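Local structure of RV1873 (Mycobacterium tuberculosis, 2JEK) at residues G31-Q44 against E95-M109. The protein is of unknown function, a conserved DUF1810-family protein whose helices wind into a right-handed superhelix. Sequence-based numbering, arbitrary orientation.
Sequences GRKRGHWMWFVFPQ and EIFGPPDDLKLCSSM. With GOL (glycerol), chain D.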
loop_
_atom_site.group_PDB
_atom_site.type_symbol
_atom_site.label_atom_id
_atom_site.label_comp_id
_atom_site.label_asym_id
_atom_site.label_seq_id
_atom_site.Cartn_x
_atom_site.Cartn_y
_atom_site.Cartn_z
ATOM N N GLY A 31 -8.120 13.476 -3.879
ATOM C CA GLY A 31 -8.857 12.780 -2.830
ATOM C C GLY A 31 -9.835 11.684 -3.244
ATOM O O GLY A 31 -10.745 11.334 -2.486
ATOM N N ARG A 32 -9.662 11.121 -4.439
ATOM C CA ARG A 32 -10.506 9.997 -4.836
ATOM C C ARG A 32 -9.855 9.118 -5.893
ATOM O O ARG A 32 -9.528 9.589 -6.988
ATOM C CB ARG A 32 -11.873 10.481 -5.318
ATOM C CG ARG A 32 -12.826 9.372 -5.704
ATOM C CD ARG A 32 -14.222 9.919 -5.700
ATOM N NE ARG A 32 -14.864 9.790 -7.000
ATOM C CZ ARG A 32 -15.577 10.756 -7.571
ATOM N NH1 ARG A 32 -15.720 11.931 -6.962
ATOM N NH2 ARG A 32 -16.133 10.555 -8.757
ATOM N N LYS A 33 -9.694 7.848 -5.544
ATOM C CA LYS A 33 -9.186 6.842 -6.465
ATOM C C LYS A 33 -10.215 6.517 -7.549
ATOM O O LYS A 33 -11.402 6.278 -7.260
ATOM C CB LYS A 33 -8.790 5.565 -5.718
ATOM C CG LYS A 33 -8.519 4.363 -6.639
ATOM C CD LYS A 33 -7.931 3.180 -5.873
ATOM C CE LYS A 33 -7.521 2.050 -6.804
ATOM N NZ LYS A 33 -8.694 1.279 -7.316
ATOM N N ARG A 34 -9.742 6.499 -8.793
ATOM C CA ARG A 34 -10.590 6.183 -9.949
ATOM C C ARG A 34 -10.059 5.018 -10.788
ATOM O O ARG A 34 -10.838 4.272 -11.378
ATOM C CB ARG A 34 -10.737 7.412 -10.847
ATOM C CG ARG A 34 -11.263 8.658 -10.160
ATOM C CD ARG A 34 -11.348 9.810 -11.147
ATOM N NE ARG A 34 -11.689 11.076 -10.500
ATOM C CZ ARG A 34 -12.872 11.679 -10.579
ATOM N NH1 ARG A 34 -13.864 11.145 -11.284
ATOM N NH2 ARG A 34 -13.060 12.834 -9.955
ATOM N N GLY A 35 -8.738 4.884 -10.867
ATOM C CA GLY A 35 -8.110 3.922 -11.768
ATOM C C GLY A 35 -7.920 2.530 -11.188
ATOM O O GLY A 35 -8.177 2.294 -10.000
ATOM N N HIS A 36 -7.449 1.617 -12.040
ATOM C CA HIS A 36 -7.273 0.213 -11.699
ATOM C C HIS A 36 -5.820 -0.056 -11.374
ATOM O O HIS A 36 -5.057 -0.537 -12.225
ATOM C CB HIS A 36 -7.692 -0.671 -12.878
ATOM C CG HIS A 36 -9.088 -0.424 -13.353
ATOM N ND1 HIS A 36 -10.178 -0.441 -12.509
ATOM C CD2 HIS A 36 -9.572 -0.160 -14.589
ATOM C CE1 HIS A 36 -11.273 -0.196 -13.206
ATOM N NE2 HIS A 36 -10.933 -0.026 -14.471
ATOM N N TRP A 37 -5.428 0.253 -10.140
ATOM C CA TRP A 37 -4.012 0.204 -9.799
ATOM C C TRP A 37 -3.681 -0.161 -8.355
ATOM O O TRP A 37 -2.519 -0.100 -7.973
ATOM C CB TRP A 37 -3.324 1.527 -10.167
ATOM C CG TRP A 37 -4.048 2.813 -9.790
ATOM C CD1 TRP A 37 -4.631 3.701 -10.654
ATOM C CD2 TRP A 37 -4.204 3.377 -8.475
ATOM N NE1 TRP A 37 -5.144 4.772 -9.965
ATOM C CE2 TRP A 37 -4.906 4.597 -8.626
ATOM C CE3 TRP A 37 -3.828 2.968 -7.185
ATOM C CZ2 TRP A 37 -5.227 5.418 -7.535
ATOM C CZ3 TRP A 37 -4.146 3.787 -6.100
ATOM C CH2 TRP A 37 -4.843 4.998 -6.287
ATOM N N MET A 38 -4.668 -0.549 -7.557
ATOM C CA MET A 38 -4.394 -0.742 -6.136
ATOM C C MET A 38 -3.247 -1.715 -5.847
ATOM O O MET A 38 -2.400 -1.456 -4.996
ATOM C CB MET A 38 -5.649 -1.174 -5.370
ATOM C CG MET A 38 -5.560 -0.908 -3.882
ATOM S SD MET A 38 -5.536 0.856 -3.526
ATOM C CE MET A 38 -5.483 0.821 -1.729
ATOM N N TRP A 39 -3.235 -2.847 -6.546
ATOM C CA TRP A 39 -2.351 -3.963 -6.220
ATOM C C TRP A 39 -0.885 -3.584 -6.249
ATOM O O TRP A 39 -0.085 -4.138 -5.492
ATOM C CB TRP A 39 -2.573 -5.170 -7.143
ATOM C CG TRP A 39 -3.993 -5.385 -7.565
ATOM C CD1 TRP A 39 -4.922 -6.216 -6.983
ATOM C CD2 TRP A 39 -4.650 -4.764 -8.675
ATOM N NE1 TRP A 39 -6.111 -6.132 -7.663
ATOM C CE2 TRP A 39 -5.974 -5.251 -8.702
ATOM C CE3 TRP A 39 -4.249 -3.839 -9.648
ATOM C CZ2 TRP A 39 -6.900 -4.843 -9.670
ATOM C CZ3 TRP A 39 -5.172 -3.430 -10.609
ATOM C CH2 TRP A 39 -6.482 -3.935 -10.610
ATOM N N PHE A 40 -0.531 -2.646 -7.124
ATOM C CA PHE A 40 0.877 -2.331 -7.351
ATOM C C PHE A 40 1.258 -0.899 -6.949
ATOM O O PHE A 40 2.378 -0.466 -7.191
ATOM C CB PHE A 40 1.299 -2.681 -8.791
ATOM C CG PHE A 40 0.419 -2.099 -9.858
ATOM C CD1 PHE A 40 0.525 -0.755 -10.218
ATOM C CD2 PHE A 40 -0.519 -2.898 -10.513
ATOM C CE1 PHE A 40 -0.279 -0.217 -11.211
ATOM C CE2 PHE A 40 -1.321 -2.369 -11.525
ATOM C CZ PHE A 40 -1.202 -1.020 -11.862
ATOM N N VAL A 41 0.313 -0.189 -6.319
ATOM C CA VAL A 41 0.555 1.143 -5.728
ATOM C C VAL A 41 0.591 1.053 -4.186
ATOM O O VAL A 41 1.449 1.673 -3.552
ATOM C CB VAL A 41 -0.513 2.170 -6.198
ATOM C CG1 VAL A 41 -0.413 3.500 -5.424
ATOM C CG2 VAL A 41 -0.364 2.425 -7.691
ATOM N N PHE A 42 -0.344 0.288 -3.604
ATOM C CA PHE A 42 -0.360 0.046 -2.169
ATOM C C PHE A 42 -0.290 -1.463 -1.976
ATOM O O PHE A 42 -1.305 -2.118 -1.716
ATOM C CB PHE A 42 -1.642 0.618 -1.542
ATOM C CG PHE A 42 -1.648 2.116 -1.433
ATOM C CD1 PHE A 42 -0.813 2.768 -0.524
ATOM C CD2 PHE A 42 -2.500 2.873 -2.223
ATOM C CE1 PHE A 42 -0.834 4.153 -0.401
ATOM C CE2 PHE A 42 -2.527 4.271 -2.094
ATOM C CZ PHE A 42 -1.697 4.905 -1.192
ATOM N N PRO A 43 0.917 -2.029 -2.120
ATOM C CA PRO A 43 0.998 -3.482 -2.123
ATOM C C PRO A 43 0.673 -4.114 -0.783
ATOM O O PRO A 43 0.905 -3.519 0.277
ATOM C CB PRO A 43 2.464 -3.749 -2.498
ATOM C CG PRO A 43 2.916 -2.464 -3.175
ATOM C CD PRO A 43 2.233 -1.413 -2.359
ATOM N N GLN A 44 0.137 -5.330 -0.843
ATOM C CA GLN A 44 -0.206 -6.088 0.351
ATOM C C GLN A 44 0.415 -7.483 0.259
ATOM O O GLN A 44 0.869 -7.905 -0.807
ATOM C CB GLN A 44 -1.726 -6.197 0.497
ATOM C CG GLN A 44 -2.390 -7.047 -0.589
ATOM C CD GLN A 44 -3.885 -7.133 -0.443
ATOM O OE1 GLN A 44 -4.503 -8.117 -0.840
ATOM N NE2 GLN A 44 -4.478 -6.099 0.122
ATOM N N GLU A 95 -14.692 6.922 1.228
ATOM C CA GLU A 95 -14.986 7.949 0.237
ATOM C C GLU A 95 -13.811 8.176 -0.714
ATOM O O GLU A 95 -14.003 8.607 -1.851
ATOM C CB GLU A 95 -15.402 9.252 0.927
ATOM C CG GLU A 95 -16.784 9.141 1.576
ATOM C CD GLU A 95 -17.189 10.361 2.382
ATOM O OE1 GLU A 95 -16.432 10.784 3.277
ATOM O OE2 GLU A 95 -18.303 10.865 2.148
ATOM N N ILE A 96 -12.597 7.872 -0.252
ATOM C CA ILE A 96 -11.399 8.034 -1.077
ATOM C C ILE A 96 -11.126 6.743 -1.856
ATOM O O ILE A 96 -10.829 6.784 -3.061
ATOM C CB ILE A 96 -10.153 8.397 -0.212
ATOM C CG1 ILE A 96 -10.420 9.661 0.623
ATOM C CG2 ILE A 96 -8.916 8.588 -1.108
ATOM C CD1 ILE A 96 -9.397 9.906 1.733
ATOM N N PHE A 97 -11.229 5.617 -1.147
ATOM C CA PHE A 97 -11.001 4.280 -1.698
ATOM C C PHE A 97 -12.273 3.464 -1.507
ATOM O O PHE A 97 -12.554 3.006 -0.399
ATOM C CB PHE A 97 -9.866 3.565 -0.951
ATOM C CG PHE A 97 -8.525 4.189 -1.139
ATOM C CD1 PHE A 97 -7.682 3.785 -2.170
ATOM C CD2 PHE A 97 -8.101 5.180 -0.272
ATOM C CE1 PHE A 97 -6.441 4.378 -2.337
ATOM C CE2 PHE A 97 -6.866 5.761 -0.426
ATOM C CZ PHE A 97 -6.035 5.368 -1.454
ATOM N N GLY A 98 -13.032 3.266 -2.578
ATOM C CA GLY A 98 -14.255 2.469 -2.457
ATOM C C GLY A 98 -13.915 1.038 -2.065
ATOM O O GLY A 98 -12.878 0.521 -2.494
ATOM N N PRO A 99 -14.759 0.383 -1.238
ATOM C CA PRO A 99 -14.508 -1.041 -0.985
ATOM C C PRO A 99 -14.360 -1.795 -2.312
ATOM O O PRO A 99 -15.044 -1.451 -3.285
ATOM C CB PRO A 99 -15.767 -1.494 -0.238
ATOM C CG PRO A 99 -16.238 -0.258 0.444
ATOM C CD PRO A 99 -15.946 0.867 -0.507
ATOM N N PRO A 100 -13.470 -2.806 -2.372
ATOM C CA PRO A 100 -12.689 -3.373 -1.276
ATOM C C PRO A 100 -11.321 -2.716 -1.098
ATOM O O PRO A 100 -10.483 -3.233 -0.351
ATOM C CB PRO A 100 -12.519 -4.826 -1.729
ATOM C CG PRO A 100 -12.345 -4.701 -3.216
ATOM C CD PRO A 100 -13.189 -3.507 -3.643
ATOM N N ASP A 101 -11.092 -1.593 -1.771
ATOM C CA ASP A 101 -9.780 -0.960 -1.706
ATOM C C ASP A 101 -9.471 -0.371 -0.340
ATOM O O ASP A 101 -8.304 -0.197 -0.002
ATOM C CB ASP A 101 -9.639 0.111 -2.784
ATOM C CG ASP A 101 -9.488 -0.475 -4.166
ATOM O OD1 ASP A 101 -9.031 -1.626 -4.281
ATOM O OD2 ASP A 101 -9.841 0.222 -5.133
ATOM N N ASP A 102 -10.493 -0.083 0.456
ATOM C CA ASP A 102 -10.260 0.380 1.828
ATOM C C ASP A 102 -9.540 -0.695 2.648
ATOM O O ASP A 102 -8.607 -0.396 3.428
ATOM C CB ASP A 102 -11.567 0.850 2.494
ATOM C CG ASP A 102 -12.615 -0.248 2.601
ATOM O OD1 ASP A 102 -12.709 -1.107 1.704
ATOM O OD2 ASP A 102 -13.363 -0.252 3.608
ATOM N N LEU A 103 -9.929 -1.952 2.448
ATOM C CA LEU A 103 -9.286 -3.051 3.153
ATOM C C LEU A 103 -7.886 -3.292 2.603
ATOM O O LEU A 103 -6.948 -3.570 3.363
ATOM C CB LEU A 103 -10.123 -4.326 3.053
ATOM C CG LEU A 103 -11.571 -4.230 3.550
ATOM C CD1 LEU A 103 -12.272 -5.586 3.475
ATOM C CD2 LEU A 103 -11.639 -3.660 4.966
ATOM N N LYS A 104 -7.739 -3.183 1.283
ATOM C CA LYS A 104 -6.425 -3.308 0.667
ATOM C C LYS A 104 -5.445 -2.284 1.246
ATOM O O LYS A 104 -4.294 -2.620 1.548
ATOM C CB LYS A 104 -6.526 -3.161 -0.851
ATOM C CG LYS A 104 -7.130 -4.374 -1.548
ATOM C CD LYS A 104 -6.992 -4.258 -3.068
ATOM C CE LYS A 104 -7.568 -5.469 -3.796
ATOM N NZ LYS A 104 -6.802 -6.705 -3.499
ATOM N N LEU A 105 -5.904 -1.048 1.428
ATOM C CA LEU A 105 -5.046 -0.009 1.969
ATOM C C LEU A 105 -4.667 -0.329 3.400
ATOM O O LEU A 105 -3.501 -0.210 3.789
ATOM C CB LEU A 105 -5.735 1.341 1.905
ATOM C CG LEU A 105 -4.905 2.523 2.417
ATOM C CD1 LEU A 105 -3.605 2.689 1.653
ATOM C CD2 LEU A 105 -5.713 3.793 2.327
ATOM N N CYS A 106 -5.641 -0.749 4.196
ATOM C CA CYS A 106 -5.330 -1.152 5.560
ATOM C C CYS A 106 -4.250 -2.240 5.583
ATOM O O CYS A 106 -3.295 -2.172 6.364
ATOM C CB CYS A 106 -6.598 -1.620 6.266
ATOM S SG CYS A 106 -6.322 -2.003 7.989
ATOM N N SER A 107 -4.400 -3.257 4.738
ATOM C CA SER A 107 -3.427 -4.338 4.665
ATOM C C SER A 107 -2.047 -3.835 4.259
ATOM O O SER A 107 -1.033 -4.278 4.804
ATOM C CB SER A 107 -3.884 -5.409 3.677
ATOM O OG SER A 107 -5.144 -5.940 4.085
ATOM N N SER A 108 -2.010 -2.917 3.290
ATOM C CA SER A 108 -0.745 -2.346 2.836
ATOM C C SER A 108 -0.064 -1.558 3.959
ATOM O O SER A 108 1.122 -1.740 4.238
ATOM C CB SER A 108 -0.978 -1.455 1.612
ATOM O OG SER A 108 0.255 -0.961 1.103
ATOM N N MET A 109 -0.803 -0.680 4.617
ATOM C CA MET A 109 -0.220 0.119 5.699
ATOM C C MET A 109 0.246 -0.763 6.861
ATOM O O MET A 109 1.287 -0.504 7.464
ATOM C CB MET A 109 -1.215 1.176 6.193
ATOM C CG MET A 109 -1.624 2.223 5.142
ATOM S SD MET A 109 -0.228 3.200 4.524
ATOM C CE MET A 109 0.274 2.291 3.054
HETATM C C1 GOL D . -8.406 -10.646 -5.069
HETATM O O1 GOL D . -9.319 -11.161 -4.131
HETATM C C2 GOL D . -8.691 -9.165 -5.273
HETATM O O2 GOL D . -7.488 -8.447 -5.213
HETATM C C3 GOL D . -9.315 -8.921 -6.641
HETATM O O3 GOL D . -9.158 -7.557 -6.977
HETATM O O HOH W 1 -13.100 5.927 -4.966
HETATM O O HOH W 2 -6.769 -6.915 1.833
HETATM O O HOH W 3 -7.385 -8.289 -1.266
#
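Met38 packs across the start of helix 101-115, touching Phe97 and Leu105 with its methyl group and lying along Asp101 and Lys104 with its CB-CG stem, an example of one side chain serving several neighbours at once. With CG anti to the backbone N (chi1 -159°) and the chain bent at chi2 (67°), CE arrives 3.7 Å from both Phe97 CD1 and Leu105 CB, while SD makes an oblique Met-aromatic contact with the Phe97 ring. Deeper in, Leu105 CD1 sits over one face of the Phe42 ring, 3.6 Å from its centroid, a CH-pi contact; Phe97 CZ and Met109 CE approach the same ring obliquely.

Polar groups frame this core. Lys33 NZ meets Asp101 OD2 at 2.7 Å from above the carboxylate plane and also donates to Gly35 O, two bonds that fix the ammonium and link the 31-37 loop to the first turn of helix 101-115. Lys33 N gives Ile96 O a fairly straight bond (163°), in the carbonyl plane. At the other end, Ser108 OG donates to Pro43 O (2.8 Å) from above the carbonyl plane. Gln44 lays NE2 3.4 Å from Lys104 CA, its amide joined through separate waters to Ser107 OG and Lys104 NZ.

Further out, Phe97 also packs against Leu28 of helix 21-29 and Val85 of helix 74-87, and Phe42 against Leu78 and Cys81 of the latter helix. The contact thus pairs a buried apolar core with directional polar bonds at its margins: the salt bridge and the Ser108-Pro43 bond tie 31-44 to helix 101-115, and the Lys33-Ile96 bond ties it to the chain shortly before that helix.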